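PDB 7D6V: fumarate reductase iron-sulfur subunit from Mycolicibacterium smegmatis, which probably carries electrons through its three iron-sulfur clusters from the succinate-oxidising subunit to quinone in mycobacterial succinate dehydrogenase 1. Local coordinates for residues Arg190-Gln195 with Ala232-Asp237; Tyr23-Asn28 with His38-Thr43. One frame throughout, in Å; residues are numbered along the deposited sequence.

Interaction 1: Arg190-Gln195 with Ala232-Asp237; sequences RKEMAQ and ADRKYD. With UQ1 (ubiquinone-1), chain H.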
# COMPACT_ATOMS: atom_id res chain seq x y z
N ARG B 190 -10.45 -23.38 5.85
CA ARG B 190 -11.07 -22.41 4.94
C ARG B 190 -11.18 -22.89 3.50
O ARG B 190 -11.76 -22.18 2.67
CB ARG B 190 -10.35 -21.06 4.94
CG ARG B 190 -10.31 -20.36 6.28
CD ARG B 190 -9.59 -19.03 6.17
NE ARG B 190 -9.12 -18.54 7.46
CZ ARG B 190 -7.98 -18.92 8.03
NH1 ARG B 190 -7.20 -19.81 7.43
NH2 ARG B 190 -7.63 -18.42 9.20
N LYS B 191 -10.64 -24.06 3.16
CA LYS B 191 -10.65 -24.51 1.77
C LYS B 191 -12.06 -24.75 1.26
O LYS B 191 -12.42 -24.33 0.16
CB LYS B 191 -9.80 -25.77 1.63
CG LYS B 191 -8.30 -25.52 1.63
CD LYS B 191 -7.53 -26.81 1.39
CE LYS B 191 -6.04 -26.61 1.57
NZ LYS B 191 -5.68 -26.36 2.98
N GLU B 192 -12.89 -25.44 2.06
CA GLU B 192 -14.27 -25.69 1.65
C GLU B 192 -15.07 -24.40 1.53
O GLU B 192 -15.85 -24.23 0.59
CB GLU B 192 -14.95 -26.64 2.63
CG GLU B 192 -14.36 -28.03 2.66
CD GLU B 192 -14.54 -28.75 1.34
OE1 GLU B 192 -13.53 -29.05 0.68
OE2 GLU B 192 -15.70 -29.01 0.96
N MET B 193 -14.89 -23.48 2.49
CA MET B 193 -15.69 -22.27 2.47
C MET B 193 -15.29 -21.35 1.33
O MET B 193 -16.14 -20.63 0.79
CB MET B 193 -15.61 -21.54 3.81
CG MET B 193 -14.24 -21.02 4.15
SD MET B 193 -14.17 -20.26 5.78
CE MET B 193 -14.25 -21.70 6.84
N ALA B 194 -14.01 -21.37 0.93
CA ALA B 194 -13.58 -20.57 -0.21
C ALA B 194 -14.36 -20.91 -1.47
O ALA B 194 -14.59 -20.03 -2.31
CB ALA B 194 -12.08 -20.76 -0.45
N GLN B 195 -14.77 -22.16 -1.61
CA GLN B 195 -15.56 -22.60 -2.75
C GLN B 195 -17.06 -22.46 -2.51
O GLN B 195 -17.80 -22.07 -3.42
CB GLN B 195 -15.23 -24.06 -3.08
CG GLN B 195 -15.93 -24.62 -4.31
CD GLN B 195 -15.58 -23.90 -5.58
OE1 GLN B 195 -16.37 -23.12 -6.10
NE2 GLN B 195 -14.39 -24.15 -6.10
N ALA B 232 -9.69 -28.44 -5.42
CA ALA B 232 -9.82 -29.67 -6.18
C ALA B 232 -9.29 -30.86 -5.40
O ALA B 232 -9.84 -31.97 -5.49
CB ALA B 232 -9.09 -29.54 -7.52
N ASP B 233 -8.22 -30.67 -4.64
CA ASP B 233 -7.77 -31.69 -3.69
C ASP B 233 -8.91 -32.11 -2.78
O ASP B 233 -9.16 -33.30 -2.58
CB ASP B 233 -6.61 -31.16 -2.84
CG ASP B 233 -5.28 -31.29 -3.52
OD1 ASP B 233 -5.19 -31.91 -4.59
OD2 ASP B 233 -4.30 -30.76 -2.95
N ARG B 234 -9.60 -31.13 -2.20
CA ARG B 234 -10.61 -31.44 -1.20
C ARG B 234 -11.91 -31.98 -1.81
O ARG B 234 -12.59 -32.79 -1.16
CB ARG B 234 -10.92 -30.19 -0.38
CG ARG B 234 -9.83 -29.81 0.61
CD ARG B 234 -9.67 -30.88 1.67
NE ARG B 234 -8.92 -30.38 2.82
CZ ARG B 234 -7.59 -30.35 2.88
NH1 ARG B 234 -6.87 -30.78 1.86
NH2 ARG B 234 -6.99 -29.88 3.97
N LYS B 235 -12.26 -31.58 -3.02
CA LYS B 235 -13.61 -31.79 -3.54
C LYS B 235 -13.67 -32.56 -4.85
O LYS B 235 -14.59 -33.36 -5.03
CB LYS B 235 -14.31 -30.44 -3.73
CG LYS B 235 -14.69 -29.74 -2.45
CD LYS B 235 -15.20 -28.34 -2.72
CE LYS B 235 -16.63 -28.36 -3.20
NZ LYS B 235 -17.59 -28.60 -2.09
N TYR B 236 -12.73 -32.35 -5.76
CA TYR B 236 -12.87 -32.82 -7.14
C TYR B 236 -11.78 -33.81 -7.52
O TYR B 236 -11.37 -33.87 -8.68
CB TYR B 236 -12.88 -31.64 -8.11
CG TYR B 236 -13.87 -30.56 -7.75
CD1 TYR B 236 -15.22 -30.85 -7.63
CD2 TYR B 236 -13.45 -29.26 -7.53
CE1 TYR B 236 -16.12 -29.87 -7.30
CE2 TYR B 236 -14.35 -28.27 -7.20
CZ TYR B 236 -15.69 -28.58 -7.09
OH TYR B 236 -16.59 -27.61 -6.76
N ASP B 237 -11.30 -34.60 -6.57
CA ASP B 237 -10.22 -35.55 -6.83
C ASP B 237 -10.71 -36.96 -6.57
O ASP B 237 -10.90 -37.35 -5.40
CB ASP B 237 -9.01 -35.24 -5.96
CG ASP B 237 -7.70 -35.60 -6.63
OD1 ASP B 237 -6.73 -34.83 -6.49
OD2 ASP B 237 -7.63 -36.65 -7.29
C1 UQ1 H . -19.32 -32.10 -9.10
O1 UQ1 H . -18.53 -32.31 -8.24
C2 UQ1 H . -20.47 -31.13 -8.86
O2 UQ1 H . -20.60 -30.49 -7.62
CM2 UQ1 H . -21.65 -30.97 -6.83
C3 UQ1 H . -21.49 -30.86 -9.97
O3 UQ1 H . -22.55 -29.97 -9.75
CM3 UQ1 H . -22.24 -28.63 -10.01
C4 UQ1 H . -21.34 -31.56 -11.31
O4 UQ1 H . -22.13 -31.35 -12.17
C5 UQ1 H . -20.19 -32.52 -11.56
CM5 UQ1 H . -20.05 -33.22 -12.90
C6 UQ1 H . -19.18 -32.80 -10.45
C7 UQ1 H . -18.02 -33.76 -10.69
C8 UQ1 H . -16.85 -32.95 -11.23
C9 UQ1 H . -15.61 -33.25 -10.90
C10 UQ1 H . -15.33 -34.42 -9.96
C11 UQ1 H . -14.46 -32.41 -11.46
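Glu192 and Lys235 pair as opposite charges across this contact. Their side chains come from opposite directions, and Glu192 OE2 lies 3.6 Å from Lys235 NZ, a long salt bridge. Lys235 NZ also has a weak, long ion pair with Asp196. The carboxylate rests on aliphatic carbon as well: OE1 of Glu192 is 3.4 Å from CG of Lys235. Two like charges approach where Lys191 NZ stands 3.9 Å from Arg234 NH2. Asp189 probably eases this, since it forms a salt bridge with Lys191 and a weak, long ion pair with Arg234.

The short helix 191-196 of the dicluster ferredoxin-type region packs here against the last part of helix 219-235 and the residues that follow. The remaining contacts are van der Waals. Lys191 CD sits over the centre of one guanidinium face of Arg234, 3.8 Å above its plane. Lys191 is extended at chi2 (-176°), which carries CD to this face. Gln195 crosses Tyr236 at about a right angle, with CG 3.9 Å from the Tyr236 OH. Lys235 CB covers one face of the Tyr236 ring. At the ring edge lies the quinone oxygen O1 of bound ubiquinone-1, 3.6 Å from Tyr236 CE1.

Interaction 2: Tyr23-Asn28 with His38-Thr43; sequences YTVEVN and HRLQAT
Arg39 reaches across to the end of the strand and touches Val25, Glu26 and Asn28. Its CG is anti to the backbone N (chi1 -164°), and the chain runs extended before bending at chi3. Arg39 CD comes to 3.8 Å from Val25 CG1, which lies at the guanidinium edge. Arg39 NE is 3.1 Å from the backbone O of Glu26. Over one face of the guanidinium sits Glu26 OE1, offset toward the rim and 4.0 Å from Arg39 NH1. No N-H points at this oxygen, so only the opposite charges attract. The same OE1 accepts a hydrogen bond from Asn28 ND2, which meets it from above the carboxylate plane. The Asn28 amide is turned 72° from the guanidinium, and its OD1 is hydrogen-bonded to Thr3. The salt-bridge partner of Arg39 is Glu31, which also accepts a hydrogen bond from Asn28 ND2.

Leu40 is next and is buried. Its two methyls divide the work. Leu40 CD1 is 3.7 Å from Val25 CG2 and also meets Tyr23 CB. Leu40 CD2 lies 3.9 Å from Tyr23 CD1. Gln41 and Ala42 pack against Pro532 and Tyr482 of the succinate dehydrogenase subunit A chain.

The axes of strand 23-27 and helix 38-43 run at 117° to each other. A helix laid across a sheet that begins with a beta hairpin is typical of the beta-grasp fold of [2Fe-2S] ferredoxins.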
# COMPACT_ATOMS: atom_id res chain seq x y z
N TYR B 23 -12.87 20.19 -19.47
CA TYR B 23 -12.06 21.19 -18.79
C TYR B 23 -10.69 21.29 -19.46
O TYR B 23 -10.17 20.30 -19.98
CB TYR B 23 -11.88 20.86 -17.31
CG TYR B 23 -13.17 20.74 -16.54
CD1 TYR B 23 -13.66 19.51 -16.14
CD2 TYR B 23 -13.91 21.87 -16.21
CE1 TYR B 23 -14.84 19.40 -15.44
CE2 TYR B 23 -15.08 21.78 -15.51
CZ TYR B 23 -15.55 20.54 -15.13
OH TYR B 23 -16.73 20.45 -14.43
N THR B 24 -10.12 22.49 -19.44
CA THR B 24 -8.79 22.74 -19.98
C THR B 24 -7.87 23.16 -18.84
O THR B 24 -8.10 24.19 -18.20
CB THR B 24 -8.82 23.83 -21.06
OG1 THR B 24 -9.69 23.43 -22.12
CG2 THR B 24 -7.43 24.06 -21.62
N VAL B 25 -6.83 22.37 -18.59
CA VAL B 25 -5.92 22.58 -17.47
C VAL B 25 -4.49 22.62 -17.98
O VAL B 25 -4.14 21.97 -18.97
CB VAL B 25 -6.08 21.49 -16.39
CG1 VAL B 25 -5.35 21.88 -15.11
CG2 VAL B 25 -7.54 21.22 -16.10
N GLU B 26 -3.65 23.40 -17.30
CA GLU B 26 -2.24 23.50 -17.62
C GLU B 26 -1.47 22.32 -17.03
O GLU B 26 -1.60 22.01 -15.85
CB GLU B 26 -1.68 24.81 -17.09
CG GLU B 26 -0.21 25.02 -17.33
CD GLU B 26 0.44 25.85 -16.24
OE1 GLU B 26 0.67 25.30 -15.14
OE2 GLU B 26 0.72 27.04 -16.48
N VAL B 27 -0.67 21.66 -17.87
CA VAL B 27 0.10 20.49 -17.47
C VAL B 27 1.59 20.82 -17.58
O VAL B 27 2.03 21.36 -18.59
CB VAL B 27 -0.25 19.26 -18.32
CG1 VAL B 27 0.62 18.08 -17.95
CG2 VAL B 27 -1.71 18.91 -18.16
N ASN B 28 2.34 20.49 -16.53
CA ASN B 28 3.79 20.63 -16.53
C ASN B 28 4.44 19.25 -16.65
O ASN B 28 3.82 18.21 -16.44
CB ASN B 28 4.27 21.34 -15.27
CG ASN B 28 3.79 22.77 -15.18
OD1 ASN B 28 4.33 23.65 -15.85
ND2 ASN B 28 2.78 23.00 -14.36
N HIS B 38 -5.96 18.31 -8.73
CA HIS B 38 -5.81 19.29 -7.66
C HIS B 38 -5.79 20.71 -8.21
O HIS B 38 -6.38 21.63 -7.63
CB HIS B 38 -4.54 19.01 -6.86
CG HIS B 38 -4.65 17.83 -5.95
ND1 HIS B 38 -3.55 17.26 -5.34
CD2 HIS B 38 -5.72 17.10 -5.56
CE1 HIS B 38 -3.95 16.23 -4.61
NE2 HIS B 38 -5.26 16.12 -4.72
N ARG B 39 -5.09 20.92 -9.33
CA ARG B 39 -5.07 22.24 -9.95
C ARG B 39 -6.46 22.64 -10.43
O ARG B 39 -6.87 23.80 -10.28
CB ARG B 39 -4.08 22.26 -11.11
CG ARG B 39 -3.71 23.66 -11.56
CD ARG B 39 -2.87 23.64 -12.82
NE ARG B 39 -1.91 22.54 -12.82
CZ ARG B 39 -0.72 22.58 -12.24
NH1 ARG B 39 -0.33 23.67 -11.59
NH2 ARG B 39 0.08 21.53 -12.29
N LEU B 40 -7.20 21.70 -11.00
CA LEU B 40 -8.57 21.98 -11.43
C LEU B 40 -9.45 22.32 -10.23
O LEU B 40 -10.32 23.20 -10.33
CB LEU B 40 -9.13 20.78 -12.19
CG LEU B 40 -10.49 20.94 -12.85
CD1 LEU B 40 -10.43 21.96 -13.97
CD2 LEU B 40 -10.99 19.60 -13.36
N GLN B 41 -9.26 21.63 -9.11
CA GLN B 41 -10.01 21.95 -7.90
C GLN B 41 -9.69 23.35 -7.40
O GLN B 41 -10.59 24.10 -7.02
CB GLN B 41 -9.69 20.93 -6.81
CG GLN B 41 -10.75 19.88 -6.60
CD GLN B 41 -10.43 18.98 -5.44
OE1 GLN B 41 -9.30 18.95 -4.95
NE2 GLN B 41 -11.43 18.24 -4.97
N ALA B 42 -8.41 23.71 -7.39
CA ALA B 42 -8.01 25.00 -6.84
C ALA B 42 -8.26 26.16 -7.80
O ALA B 42 -8.18 27.31 -7.37
CB ALA B 42 -6.53 24.97 -6.46
N THR B 43 -8.55 25.89 -9.07
CA THR B 43 -8.76 26.95 -10.05
C THR B 43 -10.18 27.02 -10.59
O THR B 43 -10.70 28.12 -10.78
CB THR B 43 -7.79 26.79 -11.22
OG1 THR B 43 -7.92 25.49 -11.79
CG2 THR B 43 -6.36 26.99 -10.75

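Interaction 2 comes first along the chain and closes before interaction 1 opens. Their centres are 52 Å apart, on opposite sides of the chain's centre, and the nearest atoms are about 37 Å apart. They share no helix, strand or sheet. Interaction 2 joins strand 17-27 to helix 33-43 in the [2Fe-2S] region, beside subunit A. Interaction 1 joins helices 191-196 and 219-235 at the other end, beside the membrane anchor subunit and the bound quinone. The three iron-sulfur clusters lie between them. The two contacts therefore mark the ends of an elongated subunit, consistent with electron transfer from subunit A toward the membrane.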